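PDB 5ESC: HupZ from Streptococcus sp. 'group A', which degrades heme in vitro and is a dimeric split-barrel protein of the pyridoxamine 5'-phosphate oxidase family. Local coordinates for residues V17-A22 and G60-A65; I43-T48 and G102-V107; G79-Q84 and G108-E113. One frame throughout, in Å; residues are numbered along the deposited sequence.

All three contacts are antiparallel strand pairings in one sheet. Contact 3 joins strands 73-84 and 106-117 in the middle; contact 1 lies to one side of it, where strand 61-68 meets strand 15-20, and contact 2 to the other, where strand 106-117 meets strand 41-46. Contacts 1 and 2 therefore stand about 17 Å apart between centres and do not touch, while contact 3 touches both through backbone bonds. Contact 1 is buried, with an apolar face and a buried glutamate on the face met by the second subunit. Contacts 2 and 3 are only partly buried: contact 2 ends in a bulge and a polar turn, and contact 3 carries a histidine-carboxylate bond on one face.

Contact 1 of 3, residues V17-A22 and G60-A65; sequences VATVDA and GKIEIA
Ala18 and Glu63 form the antiparallel hydrogen-bonded pair that joins strands 15-20 and 61-68. Ala18 N gives its hydrogen to Glu63 O at 2.9 Å, nearly straight at 170°, and Glu63 N returns a bond to Ala18 O at 3.1 Å. Beyond this pair the direct ladder gives way to a water, which accepts from Val20 N and lies 2.7 Å from Lys61 O, linking the strands.

Most of the apolar contacts gather on the face of Val17 and Ile64. Val17 CG1 lies anti to the backbone N (chi1 177°) and presses on Ile62 CD1 at 3.3 Å, closer than carbon atoms usually sit. The methyl CG2 of Thr19 lies alongside the same isoleucine, 4.0 Å from Ile62 CD1. Branched side chains suit these places, being compatible with extended backbone and able to fill a buried layer with methyl groups. Thr19 also has a hydroxyl, bonded to Asn55.

On the other face, beside small Ala18, the end of Glu63 leads away from strand 15-20 to its partners. This buried acid is matched by a salt bridge to Arg76 and a hydrogen bond from Gln25 of the second subunit, whose Ile28 packs on Ala18.

Helix 51-59 meets Ile62 through Ile56, while strands 26-31 and 73-84 continue the sheet beyond the two paired strands.

Contact 2 of 3, residues I43-T48 and G102-V107; sequences IYNENT and GVPKAV
Glu46 O is gripped by two backbone N-H groups of segment 102-107: Ala106 N donates to it at 3.1 Å, and Lys105 N adds a weak bond at 3.0 Å. Glu46 N in turn donates to Ala106 O. Two residues thus face one, a classic beta bulge at the start of strand 106-117. Val107 follows, its CG2 lying 3.3 Å from Tyr44 O.

Paired on the same face, Glu46 CB and Ala106 CB lie 4.2 Å apart, where a small residue fits; beyond them a bend at chi2 (49°) carries the carboxylate toward Tyr44 and Thr48. Thr48 N approaches the anti lone pair of Glu46 OE1 at 2.8 Å, and Thr48 OG1 donates to the same oxygen from above the carboxylate plane at 2.6 Å. Glu46 OE2 accepts from Tyr44 OH at 2.7 Å.

Between the two segments a water accepts from Asn45 ND2 and donates to Asn47 OD1 and Gly102 O. Asn45 ND2 also bonds Ala93 O, and the apolar ring of Pro104 lies against this amide, CG 3.7 Å from Asn45 ND2.

Three donors on its two oxygens would favour a charged Glu46 carboxylate, probably helped by a long, weak ion pair with Lys31, and they hold its rotation while fastening the turn after strand 41-46.

Contact 3 of 3, residues G79-Q84 and G108-E113; sequences GTAEIQ and GIIHVE
Glu82 and His111 meet because their first torsions lean them together: Glu82 CG stands between the backbone N and the carbonyl carbon (chi1 38°), while His111 CG lies beside its own N (chi1 -56°). His111 NE2 donates to Glu82 OE1 at 2.8 Å, using the anti lone pair of that oxygen. The acceptor lies in the ring plane, although the carboxylate is turned 44° from it. Gln84 NE2 approaches the second oxygen, Glu82 OE2, at 3.1 Å from above the carboxylate plane, so both oxygens are engaged. The same amide chain of Gln84 lies across the end of Ile109, with Gln84 CD 3.6 Å from Ile109 CD1.

This pairing lies in the middle of the antiparallel sheet of a split-barrel fold, as in the pyridoxamine 5'-phosphate oxidase family. Its ladder has two hydrogen-bonded pairs, Thr80 with His111 and Glu82 with Ile109. The shortest of its four backbone bonds runs from His111 N to Thr80 O, 2.8 Å.

On the other face, Ala81 CB packs 4.0 Å from Ile110 CG1; both touch Ile62 of strand 61-68, and the small alanine lets the larger isoleucines pack close. Ile83 CD1 lies over Gly108 CA, and Ile83 also packs against Ile56 of helix 51-59.

Gly79 suits its place because a side chain would strike His111 O, which its CA already approaches to 3.2 Å. Past it, the carboxylate of Glu113 reaches back toward the methyl of Thr80.

Contact 1 of 3, residues V17-A22 and G60-A65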
loop_
_atom_site.group_PDB
_atom_site.type_symbol
_atom_site.label_atom_id
_atom_site.label_comp_id
_atom_site.label_asym_id
_atom_site.label_seq_id
_atom_site.Cartn_x
_atom_site.Cartn_y
_atom_site.Cartn_z
ATOM N N VAL A 17 -0.429 4.459 0.488
ATOM C CA VAL A 17 -1.834 4.855 0.254
ATOM C C VAL A 17 -2.488 4.069 -0.803
ATOM O O VAL A 17 -1.996 3.989 -1.925
ATOM C CB VAL A 17 -1.954 6.370 -0.095
ATOM C CG1 VAL A 17 -3.423 6.720 -0.415
ATOM C CG2 VAL A 17 -1.282 7.229 1.014
ATOM N N ALA A 18 -3.631 3.454 -0.477
ATOM C CA ALA A 18 -4.415 2.759 -1.415
ATOM C C ALA A 18 -5.751 3.458 -1.736
ATOM O O ALA A 18 -6.492 3.858 -0.785
ATOM C CB ALA A 18 -4.726 1.322 -0.892
ATOM N N THR A 19 -6.128 3.519 -3.004
ATOM C CA THR A 19 -7.404 4.146 -3.419
ATOM C C THR A 19 -7.978 3.225 -4.486
ATOM O O THR A 19 -7.347 2.198 -4.825
ATOM C CB THR A 19 -7.142 5.570 -3.970
ATOM O OG1 THR A 19 -6.157 5.493 -5.021
ATOM C CG2 THR A 19 -6.711 6.571 -2.849
ATOM N N VAL A 20 -9.055 3.601 -5.125
ATOM C CA VAL A 20 -9.722 2.789 -6.138
ATOM C C VAL A 20 -10.298 3.721 -7.189
ATOM O O VAL A 20 -10.690 4.864 -6.882
ATOM C CB VAL A 20 -10.791 1.904 -5.476
ATOM C CG1 VAL A 20 -11.862 2.753 -4.820
ATOM C CG2 VAL A 20 -11.430 1.008 -6.520
ATOM N N ASP A 21 -10.212 3.346 -8.463
ATOM C CA ASP A 21 -10.795 4.176 -9.528
ATOM C C ASP A 21 -12.277 3.853 -9.735
ATOM O O ASP A 21 -12.835 2.954 -9.054
ATOM C CB ASP A 21 -9.992 4.119 -10.824
ATOM C CG ASP A 21 -10.193 2.844 -11.611
ATOM O OD1 ASP A 21 -11.024 2.007 -11.228
ATOM O OD2 ASP A 21 -9.482 2.683 -12.615
ATOM N N ALA A 22 -12.925 4.603 -10.622
ATOM C CA ALA A 22 -14.355 4.408 -10.905
ATOM C C ALA A 22 -14.701 3.011 -11.458
ATOM O O ALA A 22 -15.755 2.491 -11.172
ATOM C CB ALA A 22 -14.842 5.483 -11.855
ATOM N N GLY A 60 -13.411 9.399 -3.147
ATOM C CA GLY A 60 -13.024 9.648 -1.744
ATOM C C GLY A 60 -12.408 8.520 -0.955
ATOM O O GLY A 60 -11.863 8.809 0.135
ATOM N N LYS A 61 -12.471 7.272 -1.450
ATOM C CA LYS A 61 -12.124 6.116 -0.591
ATOM C C LYS A 61 -10.650 5.984 -0.414
ATOM O O LYS A 61 -9.880 6.145 -1.384
ATOM C CB LYS A 61 -12.646 4.835 -1.127
ATOM C CG LYS A 61 -14.190 4.788 -1.211
ATOM C CD LYS A 61 -14.634 3.445 -1.784
ATOM C CE LYS A 61 -16.118 3.170 -1.604
ATOM N NZ LYS A 61 -16.809 3.831 -2.716
ATOM N N ILE A 62 -10.235 5.793 0.834
ATOM C CA ILE A 62 -8.809 5.728 1.087
ATOM C C ILE A 62 -8.427 4.876 2.238
ATOM O O ILE A 62 -9.182 4.800 3.217
ATOM C CB ILE A 62 -8.193 7.163 1.197
ATOM C CG1 ILE A 62 -6.676 7.091 1.236
ATOM C CG2 ILE A 62 -8.739 7.898 2.399
ATOM C CD1 ILE A 62 -6.104 8.383 0.686
ATOM N N GLU A 63 -7.280 4.209 2.151
ATOM C CA GLU A 63 -6.678 3.512 3.271
ATOM C C GLU A 63 -5.235 3.793 3.262
ATOM O O GLU A 63 -4.619 3.864 2.189
ATOM C CB GLU A 63 -6.905 1.967 3.268
ATOM C CG GLU A 63 -8.363 1.563 3.075
ATOM C CD GLU A 63 -8.740 0.160 3.591
ATOM O OE1 GLU A 63 -7.778 -0.617 3.847
ATOM O OE2 GLU A 63 -10.013 -0.111 3.743
ATOM N N ILE A 64 -4.673 4.043 4.446
ATOM C CA ILE A 64 -3.300 4.387 4.523
ATOM C C ILE A 64 -2.667 3.421 5.477
ATOM O O ILE A 64 -3.221 3.183 6.596
ATOM C CB ILE A 64 -3.059 5.823 5.134
ATOM C CG1 ILE A 64 -3.885 6.902 4.441
ATOM C CG2 ILE A 64 -1.566 6.154 5.175
ATOM C CD1 ILE A 64 -3.941 8.152 5.314
ATOM N N ALA A 65 -1.510 2.887 5.099
ATOM C CA ALA A 65 -0.759 1.989 5.958
ATOM C C ALA A 65 0.632 2.500 6.359
ATOM O O ALA A 65 1.346 3.098 5.540
ATOM C CB ALA A 65 -0.732 0.584 5.346
HETATM O O HOH W 1 -10.375 5.971 -4.052
#

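Contact 2 of 3, residues I43-T48 and G102-V107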
loop_
_atom_site.group_PDB
_atom_site.type_symbol
_atom_site.label_atom_id
_atom_site.label_comp_id
_atom_site.label_asym_id
_atom_site.label_seq_id
_atom_site.Cartn_x
_atom_site.Cartn_y
_atom_site.Cartn_z
ATOM N N ILE A 43 -3.072 15.131 6.518
ATOM C CA ILE A 43 -2.995 15.910 5.324
ATOM C C ILE A 43 -1.765 15.416 4.574
ATOM O O ILE A 43 -0.866 14.835 5.210
ATOM C CB ILE A 43 -2.969 17.471 5.518
ATOM C CG1 ILE A 43 -1.838 17.998 6.465
ATOM C CG2 ILE A 43 -4.386 18.005 5.961
ATOM C CD1 ILE A 43 -1.512 19.426 6.261
ATOM N N TYR A 44 -1.698 15.673 3.274
ATOM C CA TYR A 44 -0.489 15.424 2.497
ATOM C C TYR A 44 -0.370 16.496 1.422
ATOM O O TYR A 44 -1.365 17.082 1.049
ATOM C CB TYR A 44 -0.420 13.983 1.899
ATOM C CG TYR A 44 -1.219 13.734 0.617
ATOM C CD1 TYR A 44 -2.527 13.321 0.667
ATOM C CD2 TYR A 44 -0.640 13.912 -0.632
ATOM C CE1 TYR A 44 -3.277 13.081 -0.501
ATOM C CE2 TYR A 44 -1.397 13.663 -1.830
ATOM C CZ TYR A 44 -2.709 13.250 -1.728
ATOM O OH TYR A 44 -3.499 12.970 -2.813
ATOM N N ASN A 45 0.817 16.746 0.922
ATOM C CA ASN A 45 0.995 17.698 -0.181
ATOM C C ASN A 45 0.844 16.983 -1.550
ATOM O O ASN A 45 1.586 16.035 -1.794
ATOM C CB ASN A 45 2.386 18.288 -0.074
ATOM C CG ASN A 45 2.469 19.372 0.902
ATOM O OD1 ASN A 45 1.995 19.227 2.004
ATOM N ND2 ASN A 45 3.103 20.510 0.519
ATOM N N GLU A 46 -0.087 17.394 -2.404
ATOM C CA GLU A 46 -0.351 16.725 -3.655
ATOM C C GLU A 46 0.382 17.544 -4.701
ATOM O O GLU A 46 -0.002 18.664 -4.957
ATOM C CB GLU A 46 -1.835 16.763 -4.001
ATOM C CG GLU A 46 -2.139 16.127 -5.339
ATOM C CD GLU A 46 -1.492 14.764 -5.505
ATOM O OE1 GLU A 46 -0.384 14.732 -6.065
ATOM O OE2 GLU A 46 -2.073 13.731 -5.001
ATOM N N ASN A 47 1.393 17.003 -5.317
ATOM C CA ASN A 47 2.204 17.769 -6.268
ATOM C C ASN A 47 1.902 17.322 -7.688
ATOM O O ASN A 47 2.543 17.773 -8.629
ATOM C CB ASN A 47 3.682 17.551 -5.962
ATOM C CG ASN A 47 4.099 18.098 -4.599
ATOM O OD1 ASN A 47 3.553 19.100 -4.144
ATOM N ND2 ASN A 47 4.996 17.392 -3.902
ATOM N N THR A 48 0.946 16.418 -7.857
ATOM C CA THR A 48 0.739 15.776 -9.143
ATOM C C THR A 48 -0.764 15.833 -9.527
ATOM O O THR A 48 -1.621 16.295 -8.754
ATOM C CB THR A 48 1.166 14.258 -9.051
ATOM O OG1 THR A 48 0.154 13.513 -8.324
ATOM C CG2 THR A 48 2.510 14.070 -8.338
ATOM N N GLY A 102 8.709 21.239 -3.969
ATOM C CA GLY A 102 8.004 22.316 -4.713
ATOM C C GLY A 102 6.647 22.742 -4.078
ATOM O O GLY A 102 6.159 22.151 -3.099
ATOM N N VAL A 103 6.092 23.791 -4.632
ATOM C CA VAL A 103 4.811 24.353 -4.216
ATOM C C VAL A 103 3.703 23.316 -4.489
ATOM O O VAL A 103 3.621 22.786 -5.577
ATOM C CB VAL A 103 4.474 25.601 -4.994
ATOM C CG1 VAL A 103 3.228 26.264 -4.417
ATOM C CG2 VAL A 103 5.686 26.566 -4.968
ATOM N N PRO A 104 2.851 23.035 -3.492
ATOM C CA PRO A 104 1.862 21.985 -3.854
ATOM C C PRO A 104 0.873 22.452 -4.888
ATOM O O PRO A 104 0.481 23.568 -4.841
ATOM C CB PRO A 104 1.157 21.675 -2.508
ATOM C CG PRO A 104 1.348 22.900 -1.734
ATOM C CD PRO A 104 2.686 23.504 -2.119
ATOM N N LYS A 105 0.386 21.577 -5.731
ATOM C CA LYS A 105 -0.748 21.892 -6.555
ATOM C C LYS A 105 -2.026 21.855 -5.658
ATOM O O LYS A 105 -2.987 22.565 -5.890
ATOM C CB LYS A 105 -0.899 20.832 -7.623
ATOM C CG LYS A 105 0.094 20.923 -8.762
ATOM C CD LYS A 105 -0.218 19.861 -9.852
ATOM C CE LYS A 105 0.505 20.307 -11.173
ATOM N NZ LYS A 105 1.298 19.270 -11.797
ATOM N N ALA A 106 -2.031 21.018 -4.637
ATOM C CA ALA A 106 -3.252 20.906 -3.794
ATOM C C ALA A 106 -2.879 20.286 -2.482
ATOM O O ALA A 106 -1.729 19.883 -2.305
ATOM C CB ALA A 106 -4.314 20.073 -4.524
ATOM N N VAL A 107 -3.836 20.173 -1.555
ATOM C CA VAL A 107 -3.620 19.407 -0.366
ATOM C C VAL A 107 -4.673 18.251 -0.305
ATOM O O VAL A 107 -5.832 18.469 -0.649
ATOM C CB VAL A 107 -3.711 20.331 0.914
ATOM C CG1 VAL A 107 -5.064 21.060 1.080
ATOM C CG2 VAL A 107 -3.265 19.571 2.171
HETATM O O HOH W 2 4.378 20.470 -2.034
#

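Contact 3 of 3, residues G79-Q84 and G108-E113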
loop_
_atom_site.group_PDB
_atom_site.type_symbol
_atom_site.label_atom_id
_atom_site.label_comp_id
_atom_site.label_asym_id
_atom_site.label_seq_id
_atom_site.Cartn_x
_atom_site.Cartn_y
_atom_site.Cartn_z
ATOM N N GLY A 79 -10.567 5.742 5.761
ATOM C CA GLY A 79 -11.526 6.870 5.814
ATOM C C GLY A 79 -11.901 7.412 4.474
ATOM O O GLY A 79 -11.844 6.652 3.457
ATOM N N THR A 80 -12.312 8.681 4.449
ATOM C CA THR A 80 -12.712 9.347 3.251
ATOM C C THR A 80 -11.837 10.605 3.092
ATOM O O THR A 80 -11.506 11.222 4.088
ATOM C CB THR A 80 -14.217 9.725 3.277
ATOM O OG1 THR A 80 -14.604 10.130 1.962
ATOM C CG2 THR A 80 -14.553 10.882 4.250
ATOM N N ALA A 81 -11.465 10.910 1.861
ATOM C CA ALA A 81 -10.545 11.977 1.529
ATOM C C ALA A 81 -11.090 12.993 0.569
ATOM O O ALA A 81 -12.065 12.701 -0.178
ATOM C CB ALA A 81 -9.234 11.397 1.000
ATOM N N GLU A 82 -10.497 14.189 0.562
ATOM C CA GLU A 82 -10.889 15.240 -0.350
ATOM C C GLU A 82 -9.632 15.960 -0.724
ATOM O O GLU A 82 -8.639 15.892 -0.002
ATOM C CB GLU A 82 -11.853 16.271 0.300
ATOM C CG GLU A 82 -11.600 16.648 1.737
ATOM C CD GLU A 82 -12.519 17.780 2.259
ATOM O OE1 GLU A 82 -12.739 17.824 3.511
ATOM O OE2 GLU A 82 -13.025 18.621 1.412
ATOM N N ILE A 83 -9.703 16.691 -1.813
ATOM C CA ILE A 83 -8.588 17.473 -2.310
ATOM C C ILE A 83 -9.054 18.942 -2.248
ATOM O O ILE A 83 -10.189 19.220 -2.630
ATOM C CB ILE A 83 -8.257 17.103 -3.766
ATOM C CG1 ILE A 83 -7.865 15.667 -3.868
ATOM C CG2 ILE A 83 -7.159 18.009 -4.336
ATOM C CD1 ILE A 83 -6.482 15.310 -3.280
ATOM N N GLN A 84 -8.225 19.861 -1.724
ATOM C CA GLN A 84 -8.527 21.249 -1.665
ATOM C C GLN A 84 -7.361 22.030 -2.324
ATOM O O GLN A 84 -6.179 21.638 -2.234
ATOM C CB GLN A 84 -8.860 21.777 -0.289
ATOM C CG GLN A 84 -10.168 21.174 0.298
ATOM C CD GLN A 84 -10.512 21.710 1.652
ATOM O OE1 GLN A 84 -9.850 22.589 2.133
ATOM N NE2 GLN A 84 -11.511 21.154 2.288
ATOM N N GLY A 108 -4.257 17.071 0.083
ATOM C CA GLY A 108 -5.138 15.933 0.289
ATOM C C GLY A 108 -5.482 15.945 1.779
ATOM O O GLY A 108 -4.594 16.134 2.600
ATOM N N ILE A 109 -6.739 15.697 2.164
ATOM C CA ILE A 109 -7.106 15.778 3.549
ATOM C C ILE A 109 -7.849 14.471 3.826
ATOM O O ILE A 109 -8.806 14.198 3.067
ATOM C CB ILE A 109 -8.048 16.883 3.751
ATOM C CG1 ILE A 109 -7.373 18.238 3.573
ATOM C CG2 ILE A 109 -8.527 16.946 5.242
ATOM C CD1 ILE A 109 -8.332 19.090 2.814
ATOM N N ILE A 110 -7.434 13.685 4.805
ATOM C CA ILE A 110 -7.997 12.357 4.983
ATOM C C ILE A 110 -8.725 12.445 6.311
ATOM O O ILE A 110 -8.092 12.678 7.300
ATOM C CB ILE A 110 -6.940 11.286 5.034
ATOM C CG1 ILE A 110 -6.216 11.081 3.676
ATOM C CG2 ILE A 110 -7.456 9.911 5.374
ATOM C CD1 ILE A 110 -5.317 12.186 3.253
ATOM N N HIS A 111 -10.002 12.142 6.281
ATOM C CA HIS A 111 -10.867 12.058 7.477
ATOM C C HIS A 111 -10.899 10.611 7.940
ATOM O O HIS A 111 -11.501 9.749 7.310
ATOM C CB HIS A 111 -12.254 12.584 7.143
ATOM C CG HIS A 111 -12.239 13.975 6.590
ATOM N ND1 HIS A 111 -12.018 15.078 7.370
ATOM C CD2 HIS A 111 -12.384 14.442 5.328
ATOM C CE1 HIS A 111 -12.047 16.162 6.630
ATOM N NE2 HIS A 111 -12.252 15.808 5.384
ATOM N N VAL A 112 -10.199 10.355 9.014
ATOM C CA VAL A 112 -10.029 9.041 9.514
ATOM C C VAL A 112 -11.320 8.527 10.177
ATOM O O VAL A 112 -11.907 9.198 11.029
ATOM C CB VAL A 112 -8.846 8.946 10.466
ATOM C CG1 VAL A 112 -8.831 7.582 11.158
ATOM C CG2 VAL A 112 -7.562 9.144 9.715
ATOM N N GLU A 113 -11.784 7.362 9.740
ATOM C CA GLU A 113 -13.029 6.725 10.280
ATOM C C GLU A 113 -12.777 5.515 11.137
ATOM O O GLU A 113 -13.476 5.299 12.122
ATOM C CB GLU A 113 -13.986 6.333 9.131
ATOM C CG GLU A 113 -14.521 7.559 8.394
ATOM C CD GLU A 113 -15.317 7.254 7.110
ATOM O OE1 GLU A 113 -15.408 6.124 6.581
ATOM O OE2 GLU A 113 -15.894 8.201 6.600
#